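Local coordinates for nitrate regulatory protein (Klebsiella oxytoca, PDB 4AKK) that binds the factor-independent terminator in the nasF operon leader RNA to cause transcription antitermination in response to nitrate and nitrite, at residues Lys372-Leu377 against Gln387-Leu392. Numbering follows the deposited sequence.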
ATOM      1  N   LYS A 372     -21.323 -14.384  -0.768  1.00 35.00           N
ATOM      2  CA  LYS A 372     -22.232 -13.314  -1.198  1.00 37.68           C
ATOM      3  C   LYS A 372     -22.276 -13.108  -2.723  1.00 36.28           C
ATOM      4  O   LYS A 372     -23.353 -13.037  -3.322  1.00 36.56           O
ATOM      5  CB  LYS A 372     -21.854 -12.002  -0.525  1.00 38.55           C
ATOM      6  CG  LYS A 372     -22.219 -11.890   0.946  1.00 44.15           C
ATOM      7  CD  LYS A 372     -21.583 -10.627   1.532  1.00 51.02           C
ATOM      8  CE  LYS A 372     -22.105 -10.292   2.920  1.00 62.36           C
ATOM      9  NZ  LYS A 372     -23.344  -9.469   2.861  1.00 79.35           N
ATOM     10  N   ALA A 373     -21.117 -12.993  -3.361  1.00 36.01           N
ATOM     11  CA  ALA A 373     -21.099 -12.872  -4.821  1.00 32.47           C
ATOM     12  C   ALA A 373     -21.763 -14.073  -5.501  1.00 39.28           C
ATOM     13  O   ALA A 373     -22.473 -13.918  -6.498  1.00 36.53           O
ATOM     14  CB  ALA A 373     -19.690 -12.671  -5.338  1.00 26.69           C
ATOM     15  N   LYS A 374     -21.529 -15.270  -4.966  1.00 36.57           N
ATOM     16  CA  LYS A 374     -22.178 -16.465  -5.497  1.00 40.63           C
ATOM     17  C   LYS A 374     -23.701 -16.345  -5.421  1.00 41.72           C
ATOM     18  O   LYS A 374     -24.403 -16.614  -6.396  1.00 40.52           O
ATOM     19  CB  LYS A 374     -21.710 -17.718  -4.762  1.00 37.57           C
ATOM     20  CG  LYS A 374     -20.401 -18.291  -5.286  1.00 42.27           C
ATOM     21  CD  LYS A 374     -19.788 -19.282  -4.291  1.00 44.27           C
ATOM     22  CE  LYS A 374     -20.815 -20.298  -3.799  1.00 45.79           C
ATOM     23  NZ  LYS A 374     -20.249 -21.217  -2.759  1.00 51.38           N
ATOM     24  N   SER A 375     -24.202 -15.934  -4.262  1.00 39.67           N
ATOM     25  CA  SER A 375     -25.639 -15.733  -4.084  1.00 46.43           C
ATOM     26  C   SER A 375     -26.200 -14.749  -5.103  1.00 45.01           C
ATOM     27  O   SER A 375     -27.293 -14.951  -5.626  1.00 47.16           O
ATOM     28  CB  SER A 375     -25.945 -15.250  -2.670  1.00 44.72           C
ATOM     29  OG  SER A 375     -25.311 -16.095  -1.726  1.00 51.17           O
ATOM     30  N   VAL A 376     -25.451 -13.686  -5.386  1.00 42.54           N
ATOM     31  CA  VAL A 376     -25.894 -12.701  -6.366  1.00 41.02           C
ATOM     32  C   VAL A 376     -26.111 -13.353  -7.723  1.00 47.45           C
ATOM     33  O   VAL A 376     -27.116 -13.098  -8.386  1.00 48.63           O
ATOM     34  CB  VAL A 376     -24.902 -11.527  -6.509  1.00 38.38           C
ATOM     35  CG1 VAL A 376     -25.196 -10.731  -7.784  1.00 43.36           C
ATOM     36  CG2 VAL A 376     -24.963 -10.625  -5.274  1.00 42.52           C
ATOM     37  N   LEU A 377     -25.163 -14.187  -8.136  1.00 42.51           N
ATOM     38  CA  LEU A 377     -25.280 -14.913  -9.395  1.00 45.45           C
ATOM     39  C   LEU A 377     -26.402 -15.951  -9.339  1.00 45.76           C
ATOM     40  O   LEU A 377     -27.092 -16.189 -10.327  1.00 47.86           O
ATOM     41  CB  LEU A 377     -23.950 -15.584  -9.753  1.00 43.42           C
ATOM     42  CG  LEU A 377     -22.760 -14.639  -9.963  1.00 40.48           C
ATOM     43  CD1 LEU A 377     -21.468 -15.397 -10.162  1.00 37.80           C
ATOM     44  CD2 LEU A 377     -23.023 -13.713 -11.135  1.00 43.14           C
ATOM     45  N   GLN A 387     -21.862 -23.725 -10.413  1.00 46.55           N
ATOM     46  CA  GLN A 387     -21.777 -22.903 -11.612  1.00 43.04           C
ATOM     47  C   GLN A 387     -21.373 -21.470 -11.260  1.00 42.87           C
ATOM     48  O   GLN A 387     -20.547 -20.853 -11.937  1.00 44.93           O
ATOM     49  CB  GLN A 387     -23.127 -22.901 -12.332  1.00 49.01           C
ATOM     50  CG  GLN A 387     -23.176 -22.069 -13.613  1.00 55.56           C
ATOM     51  CD  GLN A 387     -24.562 -22.069 -14.248  1.00 64.46           C
ATOM     52  OE1 GLN A 387     -25.537 -22.526 -13.642  1.00 64.53           O
ATOM     53  NE2 GLN A 387     -24.656 -21.555 -15.472  1.00 59.05           N
ATOM     54  N   ALA A 388     -21.982 -20.950 -10.201  1.00 45.03           N
ATOM     55  CA  ALA A 388     -21.683 -19.621  -9.685  1.00 47.00           C
ATOM     56  C   ALA A 388     -20.202 -19.480  -9.335  1.00 41.55           C
ATOM     57  O   ALA A 388     -19.545 -18.507  -9.716  1.00 42.37           O
ATOM     58  CB  ALA A 388     -22.546 -19.339  -8.457  1.00 42.43           C
ATOM     59  N   TRP A 389     -19.684 -20.461  -8.605  1.00 39.83           N
ATOM     60  CA  TRP A 389     -18.289 -20.451  -8.195  1.00 41.37           C
ATOM     61  C   TRP A 389     -17.383 -20.505  -9.420  1.00 38.62           C
ATOM     62  O   TRP A 389     -16.408 -19.757  -9.518  1.00 39.55           O
ATOM     63  CB  TRP A 389     -17.992 -21.612  -7.241  1.00 38.79           C
ATOM     64  CG  TRP A 389     -16.606 -21.562  -6.665  1.00 38.32           C
ATOM     65  CD1 TRP A 389     -16.211 -20.913  -5.524  1.00 37.73           C
ATOM     66  CD2 TRP A 389     -15.431 -22.177  -7.205  1.00 31.95           C
ATOM     67  NE1 TRP A 389     -14.858 -21.082  -5.326  1.00 36.77           N
ATOM     68  CE2 TRP A 389     -14.355 -21.857  -6.341  1.00 36.94           C
ATOM     69  CE3 TRP A 389     -15.180 -22.965  -8.340  1.00 36.53           C
ATOM     70  CZ2 TRP A 389     -13.048 -22.304  -6.574  1.00 37.73           C
ATOM     71  CZ3 TRP A 389     -13.881 -23.415  -8.569  1.00 36.39           C
ATOM     72  CH2 TRP A 389     -12.831 -23.082  -7.690  1.00 36.06           C
ATOM     73  N   GLN A 390     -17.716 -21.371 -10.368  1.00 42.91           N
ATOM     74  CA  GLN A 390     -16.910 -21.497 -11.576  1.00 41.03           C
ATOM     75  C   GLN A 390     -16.878 -20.184 -12.345  1.00 42.15           C
ATOM     76  O   GLN A 390     -15.833 -19.787 -12.854  1.00 43.83           O
ATOM     77  CB  GLN A 390     -17.423 -22.635 -12.461  1.00 43.61           C
ATOM     78  CG  GLN A 390     -17.230 -24.024 -11.862  1.00 43.50           C
ATOM     79  CD  GLN A 390     -15.773 -24.498 -11.867  1.00 43.22           C
ATOM     80  OE1 GLN A 390     -14.937 -23.867 -12.687  1.00 51.05           O
ATOM     81  NE2 GLN A 390     -15.410 -25.427 -11.137  1.00 47.67           N
ATOM     82  N   ALA A 391     -18.020 -19.501 -12.413  1.00 44.87           N
ATOM     83  CA  ALA A 391     -18.097 -18.211 -13.109  1.00 38.71           C
ATOM     84  C   ALA A 391     -17.126 -17.188 -12.511  1.00 41.31           C
ATOM     85  O   ALA A 391     -16.417 -16.493 -13.234  1.00 41.15           O
ATOM     86  CB  ALA A 391     -19.512 -17.676 -13.079  1.00 37.03           C
ATOM     87  N   LEU A 392     -17.102 -17.110 -11.186  1.00 42.48           N
ATOM     88  CA  LEU A 392     -16.214 -16.192 -10.481  1.00 40.84           C
ATOM     89  C   LEU A 392     -14.733 -16.520 -10.741  1.00 37.64           C
ATOM     90  O   LEU A 392     -13.928 -15.627 -11.016  1.00 38.45           O
ATOM     91  CB  LEU A 392     -16.534 -16.221  -8.976  1.00 36.30           C
ATOM     92  CG  LEU A 392     -17.938 -15.713  -8.592  1.00 36.31           C
ATOM     93  CD1 LEU A 392     -18.294 -16.022  -7.142  1.00 34.24           C
ATOM     94  CD2 LEU A 392     -18.084 -14.226  -8.846  1.00 32.58           C
TER
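Lys374 runs its aliphatic chain across the helix of Ala388, Trp389 and Leu392. Its CB lies 4.1 Å from the CB of Ala388, whose single methyl lets the backbones come close: the two CA atoms are 5.3 Å apart. CG, placed anti to the carbonyl carbon (chi1 -84°), shares that methyl and also presses on Leu392 CD1 at 3.6 Å, the two side chains meeting at about a right angle. CD reaches the indole of Trp389 at its edge, near the ring plane, 4.1 Å from CD1. Past a bend at chi3 (48°), NZ forms salt bridges with Glu371 and Glu385; lysine suits the place because its methylenes pack on apolar groups while its amino group reaches two carboxylates.

The contact joins helices 360-380 and 385-399 of the small helical ANTAR domain, the RNA-binding effector; the axes of the short segments 372-377 and 387-392 approach to 8.9 Å, at 112° between their directions. The third helix, 403-412, touches Ala373 and Leu392 as well. One turn on from Lys374, Leu377 puts CD1 3.7 Å from the backbone O of Ala388 and 3.8 Å from Leu392 CD2, with Ala391 CB also alongside. Ala373, only a methyl, leaves room for both methyls of Leu392.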